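Local structure of extracellular sialidase/neuraminidase, putative (Aspergillus fumigatus, 2XZI) at residues A269-L281 with T291-R303. The protein acts as a KDNase, a sialidase-family glycoside hydrolase that releases KDN, the deaminated sialic acid, from its glycosides. Residues are numbered along the deposited sequence; the frame is centred on the assembly and turned at random.
With KDM (deamino-alpha-neuraminic acid), chain D; KDM (deamino-alpha-neuraminic acid), chain C.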
ATOM      1  N   ALA A 269       0.056   4.534 -21.617  1.00 13.67           N
ATOM      2  CA  ALA A 269      -1.236   4.992 -22.122  1.00 13.74           C
ATOM      3  C   ALA A 269      -2.361   3.979 -21.882  1.00 13.81           C
ATOM      4  O   ALA A 269      -3.542   4.317 -21.992  1.00 14.24           O
ATOM      5  CB  ALA A 269      -1.125   5.359 -23.608  1.00 14.66           C
ATOM      6  N   GLY A 270      -1.984   2.747 -21.533  1.00 13.05           N
ATOM      7  CA  GLY A 270      -2.953   1.688 -21.222  1.00 12.56           C
ATOM      8  C   GLY A 270      -3.477   1.758 -19.790  1.00 11.48           C
ATOM      9  O   GLY A 270      -4.430   1.048 -19.445  1.00 11.81           O
ATOM     10  N   LEU A 271      -2.872   2.627 -18.975  1.00 10.27           N
ATOM     11  CA  LEU A 271      -3.181   2.713 -17.534  1.00  9.37           C
ATOM     12  C   LEU A 271      -3.478   4.149 -17.070  1.00  8.60           C
ATOM     13  O   LEU A 271      -2.635   4.799 -16.443  1.00  8.59           O
ATOM     14  CB  LEU A 271      -2.043   2.101 -16.700  1.00  9.01           C
ATOM     15  CG  LEU A 271      -1.702   0.623 -16.917  1.00  7.85           C
ATOM     16  CD1 LEU A 271      -0.464   0.250 -16.099  1.00  9.20           C
ATOM     17  CD2 LEU A 271      -2.906  -0.300 -16.612  1.00  7.77           C
ATOM     18  N   PRO A 272      -4.678   4.656 -17.391  1.00  8.69           N
ATOM     19  CA  PRO A 272      -5.097   5.958 -16.878  1.00  8.83           C
ATOM     20  C   PRO A 272      -5.043   5.981 -15.345  1.00  8.21           C
ATOM     21  O   PRO A 272      -5.247   4.952 -14.695  1.00  7.83           O
ATOM     22  CB  PRO A 272      -6.533   6.087 -17.408  1.00  8.82           C
ATOM     23  CG  PRO A 272      -6.991   4.680 -17.610  1.00 10.04           C
ATOM     24  CD  PRO A 272      -5.767   3.972 -18.108  1.00  9.10           C
ATOM     25  N   ASP A 273      -4.718   7.144 -14.792  1.00  7.87           N
ATOM     26  CA  ASP A 273      -4.593   7.300 -13.348  1.00  7.52           C
ATOM     27  C   ASP A 273      -4.889   8.761 -13.017  1.00  7.88           C
ATOM     28  O   ASP A 273      -4.493   9.647 -13.780  1.00  8.01           O
ATOM     29  CB  ASP A 273      -3.173   6.932 -12.916  1.00  7.93           C
ATOM     30  CG  ASP A 273      -2.994   6.994 -11.410  1.00  7.43           C
ATOM     31  OD1 ASP A 273      -2.701   8.084 -10.879  1.00  7.41           O
ATOM     32  OD2 ASP A 273      -3.182   5.940 -10.747  1.00  6.21           O
ATOM     33  N   PRO A 274      -5.564   9.035 -11.887  1.00  7.16           N
ATOM     34  CA  PRO A 274      -5.963  10.408 -11.546  1.00  7.30           C
ATOM     35  C   PRO A 274      -4.970  11.092 -10.605  1.00  7.45           C
ATOM     36  O   PRO A 274      -5.346  11.999  -9.891  1.00  8.18           O
ATOM     37  CB  PRO A 274      -7.317  10.194 -10.853  1.00  7.74           C
ATOM     38  CG  PRO A 274      -7.082   8.888 -10.068  1.00  6.62           C
ATOM     39  CD  PRO A 274      -6.193   8.046 -10.982  1.00  7.41           C
ATOM     40  N   ALA A 275      -3.707  10.666 -10.654  1.00  7.68           N
ATOM     41  CA  ALA A 275      -2.688  11.078  -9.683  1.00  8.02           C
ATOM     42  C   ALA A 275      -3.070  10.530  -8.299  1.00  7.83           C
ATOM     43  O   ALA A 275      -3.474  11.262  -7.382  1.00  8.57           O
ATOM     44  CB  ALA A 275      -2.501  12.618  -9.668  1.00  8.16           C
ATOM     45  N   CYS A 276      -2.959   9.209  -8.178  1.00  6.89           N
ATOM     46  CA  CYS A 276      -3.288   8.493  -6.951  1.00  6.10           C
ATOM     47  C   CYS A 276      -2.342   7.286  -6.870  1.00  5.47           C
ATOM     48  O   CYS A 276      -1.788   6.863  -7.867  1.00  6.47           O
ATOM     49  CB  CYS A 276      -4.766   8.046  -6.966  1.00  5.78           C
ATOM     50  SG  CYS A 276      -5.378   7.250  -5.465  1.00  7.76           S
ATOM     51  N   GLN A 277      -2.149   6.742  -5.681  1.00  5.20           N
ATOM     52  CA  GLN A 277      -1.381   5.518  -5.517  1.00  5.15           C
ATOM     53  C   GLN A 277      -2.082   4.323  -6.196  1.00  4.75           C
ATOM     54  O   GLN A 277      -3.297   4.320  -6.369  1.00  4.85           O
ATOM     55  CB  GLN A 277      -1.139   5.319  -4.017  1.00  5.51           C
ATOM     56  CG  GLN A 277      -0.384   4.057  -3.595  1.00  5.81           C
ATOM     57  CD  GLN A 277      -1.285   2.865  -3.297  1.00  4.86           C
ATOM     58  OE1 GLN A 277      -2.444   2.817  -3.710  1.00  5.30           O
ATOM     59  NE2 GLN A 277      -0.758   1.895  -2.552  1.00  6.59           N
ATOM     60  N   GLY A 278      -1.298   3.333  -6.608  1.00  4.37           N
ATOM     61  CA  GLY A 278      -1.817   2.069  -7.120  1.00  5.10           C
ATOM     62  C   GLY A 278      -1.059   0.932  -6.462  1.00  4.97           C
ATOM     63  O   GLY A 278      -0.212   1.169  -5.578  1.00  5.70           O
ATOM     64  N   SER A 279      -1.359  -0.299  -6.891  1.00  4.55           N
ATOM     65  CA  SER A 279      -0.687  -1.485  -6.378  1.00  5.16           C
ATOM     66  C   SER A 279      -0.453  -2.478  -7.516  1.00  5.28           C
ATOM     67  O   SER A 279      -1.191  -2.486  -8.512  1.00  4.57           O
ATOM     68  CB  SER A 279      -1.459  -2.098  -5.188  1.00  5.31           C
ATOM     69  OG  SER A 279      -2.811  -2.421  -5.535  1.00  6.12           O
ATOM     70  N   VAL A 280       0.571  -3.312  -7.352  1.00  4.75           N
ATOM     71  CA  VAL A 280       0.961  -4.280  -8.369  1.00  5.37           C
ATOM     72  C   VAL A 280       1.416  -5.559  -7.641  1.00  5.58           C
ATOM     73  O   VAL A 280       1.891  -5.481  -6.510  1.00  5.74           O
ATOM     74  CB  VAL A 280       2.095  -3.714  -9.276  1.00  4.53           C
ATOM     75  CG1 VAL A 280       3.436  -3.583  -8.501  1.00  5.56           C
ATOM     76  CG2 VAL A 280       2.251  -4.556 -10.551  1.00  5.44           C
ATOM     77  N   LEU A 281       1.256  -6.717  -8.287  1.00  5.24           N
ATOM     78  CA  LEU A 281       1.481  -8.000  -7.628  1.00  5.58           C
ATOM     79  C   LEU A 281       1.943  -9.053  -8.626  1.00  5.53           C
ATOM     80  O   LEU A 281       1.309  -9.246  -9.655  1.00  5.77           O
ATOM     81  CB  LEU A 281       0.192  -8.473  -6.949  1.00  5.91           C
ATOM     82  CG  LEU A 281       0.263  -9.805  -6.205  1.00  7.58           C
ATOM     83  CD1 LEU A 281       1.136  -9.644  -4.951  1.00  8.14           C
ATOM     84  CD2 LEU A 281      -1.121 -10.300  -5.794  1.00  9.13           C
ATOM     85  N   THR A 291       0.929 -10.945 -13.946  1.00  7.63           N
ATOM     86  CA  THR A 291       1.119  -9.803 -13.078  1.00  7.05           C
ATOM     87  C   THR A 291      -0.248  -9.170 -12.942  1.00  6.50           C
ATOM     88  O   THR A 291      -0.999  -9.062 -13.930  1.00  7.10           O
ATOM     89  CB  THR A 291       2.091  -8.774 -13.686  1.00  7.36           C
ATOM     90  OG1 THR A 291       3.337  -9.400 -14.008  1.00  8.10           O
ATOM     91  CG2 THR A 291       2.376  -7.641 -12.722  1.00  7.13           C
ATOM     92  N   ILE A 292      -0.584  -8.777 -11.713  1.00  5.16           N
ATOM     93  CA  ILE A 292      -1.845  -8.119 -11.376  1.00  5.60           C
ATOM     94  C   ILE A 292      -1.583  -6.635 -11.072  1.00  4.93           C
ATOM     95  O   ILE A 292      -0.586  -6.282 -10.439  1.00  5.20           O
ATOM     96  CB  ILE A 292      -2.518  -8.777 -10.123  1.00  5.28           C
ATOM     97  CG1 ILE A 292      -2.407 -10.319 -10.106  1.00  6.37           C
ATOM     98  CG2 ILE A 292      -3.960  -8.274  -9.982  1.00  4.78           C
ATOM     99  CD1 ILE A 292      -3.064 -11.056 -11.301  1.00  7.10           C
ATOM    100  N   PHE A 293      -2.482  -5.768 -11.542  1.00  5.54           N
ATOM    101  CA  PHE A 293      -2.398  -4.331 -11.270  1.00  4.65           C
ATOM    102  C   PHE A 293      -3.751  -3.804 -10.798  1.00  4.33           C
ATOM    103  O   PHE A 293      -4.797  -4.257 -11.275  1.00  5.33           O
ATOM    104  CB  PHE A 293      -1.934  -3.563 -12.511  1.00  5.34           C
ATOM    105  CG  PHE A 293      -1.765  -2.095 -12.266  1.00  4.76           C
ATOM    106  CD1 PHE A 293      -0.690  -1.618 -11.518  1.00  6.35           C
ATOM    107  CD2 PHE A 293      -2.698  -1.180 -12.754  1.00  6.10           C
ATOM    108  CE1 PHE A 293      -0.528  -0.264 -11.266  1.00  8.81           C
ATOM    109  CE2 PHE A 293      -2.546   0.190 -12.504  1.00  7.96           C
ATOM    110  CZ  PHE A 293      -1.452   0.649 -11.753  1.00  7.29           C
ATOM    111  N   LEU A 294      -3.728  -2.852  -9.863  1.00  3.71           N
ATOM    112  CA  LEU A 294      -4.943  -2.243  -9.331  1.00  4.33           C
ATOM    113  C   LEU A 294      -4.740  -0.751  -9.131  1.00  4.20           C
ATOM    114  O   LEU A 294      -3.767  -0.322  -8.507  1.00  4.21           O
ATOM    115  CB  LEU A 294      -5.278  -2.880  -7.981  1.00  4.30           C
ATOM    116  CG  LEU A 294      -6.486  -2.362  -7.199  1.00  5.02           C
ATOM    117  CD1 LEU A 294      -7.801  -2.399  -7.963  1.00  6.14           C
ATOM    118  CD2 LEU A 294      -6.589  -3.210  -5.926  1.00  5.19           C
ATOM    119  N   ASN A 295      -5.663   0.043  -9.670  1.00  4.25           N
ATOM    120  CA  ASN A 295      -5.676   1.491  -9.440  1.00  5.04           C
ATOM    121  C   ASN A 295      -7.054   2.010  -9.817  1.00  4.41           C
ATOM    122  O   ASN A 295      -7.953   1.224 -10.152  1.00  6.18           O
ATOM    123  CB  ASN A 295      -4.547   2.224 -10.217  1.00  5.19           C
ATOM    124  CG  ASN A 295      -4.943   2.622 -11.649  1.00  5.69           C
ATOM    125  OD1 ASN A 295      -5.618   1.870 -12.357  1.00  5.72           O
ATOM    126  ND2 ASN A 295      -4.510   3.817 -12.067  1.00  7.09           N
ATOM    127  N   SER A 296      -7.238   3.325  -9.709  1.00  5.88           N
ATOM    128  CA  SER A 296      -8.453   3.900 -10.265  1.00  6.53           C
ATOM    129  C   SER A 296      -8.212   4.214 -11.735  1.00  6.42           C
ATOM    130  O   SER A 296      -7.414   5.094 -12.071  1.00  7.28           O
ATOM    131  CB  SER A 296      -8.867   5.160  -9.526  1.00  6.69           C
ATOM    132  OG  SER A 296     -10.119   5.595 -10.050  1.00  7.11           O
ATOM    133  N   ALA A 297      -8.916   3.493 -12.602  1.00  7.45           N
ATOM    134  CA  ALA A 297      -8.720   3.546 -14.056  1.00  8.31           C
ATOM    135  C   ALA A 297      -9.444   4.739 -14.674  1.00  8.67           C
ATOM    136  O   ALA A 297     -10.398   4.592 -15.460  1.00 10.48           O
ATOM    137  CB  ALA A 297      -9.194   2.251 -14.677  1.00  8.33           C
ATOM    138  N   SER A 298      -8.970   5.922 -14.308  1.00  9.30           N
ATOM    139  CA  SER A 298      -9.588   7.173 -14.712  1.00  9.32           C
ATOM    140  C   SER A 298      -8.532   8.234 -14.668  1.00  9.92           C
ATOM    141  O   SER A 298      -7.653   8.224 -13.796  1.00  9.87           O
ATOM    142  CB  SER A 298     -10.702   7.553 -13.735  1.00  9.24           C
ATOM    143  OG  SER A 298     -11.174   8.871 -13.977  1.00  9.75           O
ATOM    144  N   GLY A 299      -8.641   9.186 -15.587  1.00 10.33           N
ATOM    145  CA  GLY A 299      -7.757  10.338 -15.595  1.00 10.96           C
ATOM    146  C   GLY A 299      -8.177  11.410 -14.602  1.00 11.66           C
ATOM    147  O   GLY A 299      -7.434  12.357 -14.377  1.00 12.96           O
ATOM    148  N   THR A 300      -9.362  11.279 -14.008  1.00 12.14           N
ATOM    149  CA  THR A 300      -9.902  12.332 -13.140  1.00 13.26           C
ATOM    150  C   THR A 300     -10.418  11.894 -11.760  1.00 12.68           C
ATOM    151  O   THR A 300     -10.357  12.670 -10.799  1.00 14.47           O
ATOM    152  CB  THR A 300     -11.050  13.109 -13.843  1.00 13.48           C
ATOM    153  OG1 THR A 300     -12.061  12.193 -14.280  1.00 15.99           O
ATOM    154  CG2 THR A 300     -10.516  13.909 -15.023  1.00 15.17           C
ATOM    155  N   SER A 301     -10.931  10.670 -11.673  1.00 11.26           N
ATOM    156  CA  SER A 301     -11.645  10.209 -10.483  1.00 10.11           C
ATOM    157  C   SER A 301     -10.897   9.080  -9.785  1.00  9.20           C
ATOM    158  O   SER A 301     -10.279   8.244 -10.444  1.00  8.96           O
ATOM    159  CB  SER A 301     -13.032   9.703 -10.877  1.00 10.68           C
ATOM    160  OG  SER A 301     -13.727   9.179  -9.757  1.00 11.51           O
ATOM    161  N   ARG A 302     -10.974   9.064  -8.458  1.00  8.46           N
ATOM    162  CA  ARG A 302     -10.460   7.934  -7.679  1.00  7.92           C
ATOM    163  C   ARG A 302     -11.479   6.812  -7.547  1.00  8.10           C
ATOM    164  O   ARG A 302     -11.186   5.780  -6.956  1.00  7.56           O
ATOM    165  CB  ARG A 302      -9.960   8.383  -6.295  1.00  8.22           C
ATOM    166  CG  ARG A 302      -8.668   9.197  -6.397  1.00  7.93           C
ATOM    167  CD  ARG A 302      -8.115   9.619  -5.063  1.00  7.16           C
ATOM    168  NE  ARG A 302      -6.850  10.318  -5.275  1.00  9.40           N
ATOM    169  CZ  ARG A 302      -5.976  10.638  -4.326  1.00  7.80           C
ATOM    170  NH1 ARG A 302      -6.194  10.311  -3.046  1.00  9.48           N
ATOM    171  NH2 ARG A 302      -4.855  11.269  -4.651  1.00  9.44           N
ATOM    172  N   ARG A 303     -12.659   6.992  -8.132  1.00  7.99           N
ATOM    173  CA  ARG A 303     -13.776   6.070  -7.942  1.00  8.56           C
ATOM    174  C   ARG A 303     -13.976   5.136  -9.134  1.00  8.92           C
ATOM    175  O   ARG A 303     -15.112   4.807  -9.487  1.00 10.29           O
ATOM    176  CB  ARG A 303     -15.071   6.851  -7.716  1.00  9.41           C
ATOM    177  CG  ARG A 303     -15.086   7.671  -6.448  1.00  9.47           C
ATOM    178  CD  ARG A 303     -16.487   8.191  -6.176  1.00 14.45           C
ATOM    179  NE  ARG A 303     -16.486   9.125  -5.056  1.00 16.75           N
ATOM    180  CZ  ARG A 303     -17.509   9.909  -4.714  1.00 18.00           C
ATOM    181  NH1 ARG A 303     -18.653   9.887  -5.393  1.00 18.90           N
ATOM    182  NH2 ARG A 303     -17.385  10.727  -3.677  1.00 18.89           N
TER
HETATM  183  C2  KDM D 501     -12.775  12.598  -5.249  1.00 26.14           C
HETATM  184  C1  KDM D 501     -11.730  11.949  -6.187  1.00 27.02           C
HETATM  185  C3  KDM D 501     -13.824  11.565  -4.777  1.00 25.94           C
HETATM  186  C4  KDM D 501     -13.210  10.557  -3.782  1.00 24.74           C
HETATM  187  C5  KDM D 501     -12.448  11.273  -2.655  1.00 23.86           C
HETATM  188  C6  KDM D 501     -11.423  12.273  -3.234  1.00 25.43           C
HETATM  189  C7  KDM D 501     -10.574  13.147  -2.286  1.00 27.17           C
HETATM  190  C8  KDM D 501      -9.597  14.035  -3.103  1.00 28.91           C
HETATM  191  C9  KDM D 501      -8.747  15.008  -2.254  1.00 30.43           C
HETATM  192  O5  KDM D 501     -11.772  10.312  -1.827  1.00 20.17           O
HETATM  193  O1A KDM D 501     -10.536  12.311  -6.054  1.00 27.01           O
HETATM  194  O1B KDM D 501     -12.144  11.104  -7.016  1.00 25.26           O
HETATM  195  O4  KDM D 501     -14.263   9.753  -3.239  1.00 23.96           O
HETATM  196  O6  KDM D 501     -12.143  13.208  -4.099  1.00 26.05           O
HETATM  197  O7  KDM D 501     -11.428  13.975  -1.482  1.00 26.53           O
HETATM  198  O8  KDM D 501      -8.733  13.212  -3.898  1.00 28.51           O
HETATM  199  O9  KDM D 501      -8.460  14.469  -0.957  1.00 31.75           O
HETATM  200  O2  KDM D 501     -13.458  13.646  -5.953  1.00 28.29           O
HETATM  201  C2  KDM C 500      -2.102  12.028  -0.526  1.00 17.17           C
HETATM  202  C1  KDM C 500      -3.228  11.712  -1.503  1.00 15.48           C
HETATM  203  C3  KDM C 500      -2.115  11.037   0.653  1.00 15.42           C
HETATM  204  C4  KDM C 500      -0.713  10.826   1.296  1.00 13.71           C
HETATM  205  C5  KDM C 500       0.333  11.881   0.916  1.00 13.09           C
HETATM  206  C6  KDM C 500       0.447  11.951  -0.627  1.00 15.14           C
HETATM  207  C7  KDM C 500       1.291  13.137  -1.120  1.00 15.08           C
HETATM  208  C8  KDM C 500       1.517  13.044  -2.640  1.00 16.09           C
HETATM  209  C9  KDM C 500       2.307  14.238  -3.146  1.00 16.78           C
HETATM  210  O5  KDM C 500       1.611  11.599   1.541  1.00 11.91           O
HETATM  211  O1A KDM C 500      -4.220  11.069  -1.085  1.00 14.82           O
HETATM  212  O1B KDM C 500      -3.070  12.149  -2.668  1.00 15.44           O
HETATM  213  O4  KDM C 500      -0.879  10.836   2.714  1.00 11.01           O
HETATM  214  O6  KDM C 500      -0.858  12.030  -1.293  1.00 17.01           O
HETATM  215  O7  KDM C 500       0.607  14.354  -0.809  1.00 13.04           O
HETATM  216  O8  KDM C 500       2.259  11.862  -2.971  1.00 16.52           O
HETATM  217  O9  KDM C 500       3.622  14.162  -2.569  1.00 17.94           O
HETATM  218  O2  KDM C 500      -2.384  13.354  -0.063  1.00 17.19           O
HETATM  219  O   HOH W   1      -5.615   2.253 -15.166  1.00  6.35           O
HETATM  220  O   HOH W   2      -4.975   5.120  -8.681  1.00  7.57           O
HETATM  221  O   HOH W   3      -6.686  12.148  -7.489  1.00 11.80           O
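R302 lies against C276, whose SG sits over one face of the guanidinium, 3.4 Å from R302 NE, while O8 of the KDM of chain D lies over the opposite face, both displaced toward the rim. At the rim, R302 NH2 donates to A275 O (3.1 Å), on a lone pair in the carbonyl plane. The same NH2, together with NH1, grips the carboxylate of the KDM of chain C end-on through two nearly straight bonds, NH1 to O1A at 177° and NH2 to O1B at 173°. R302 reaches that far because its chain is extended from CG to NE. Its backbone N meanwhile binds O1B of the second KDM, the one in chain D, so this single residue serves both ligand pockets. R39 and R245 also bind the KDM of chain C, consistent with R302 being one of the three arginines that hold the carboxylate in sialidases. The hairpin of 279-284 and 290-294 supplies the first two strands of an antiparallel propeller blade, and S279 pairs with L294 through two backbone bonds. Where the chain turns out of strand 290-294, in the loop to the next strand of the blade, N295 ND2 spends one N-H on D273 OD2 (2.8 Å, anti lone pair) and the other on P272 O (3.0 Å), amide and carboxylate nearly coplanar. D273 OD1 accepts from C276 N (2.9 Å), an Asx motif fixing the turn that presents A275 and C276 to R302, and OD2 is salt-bridged to R252.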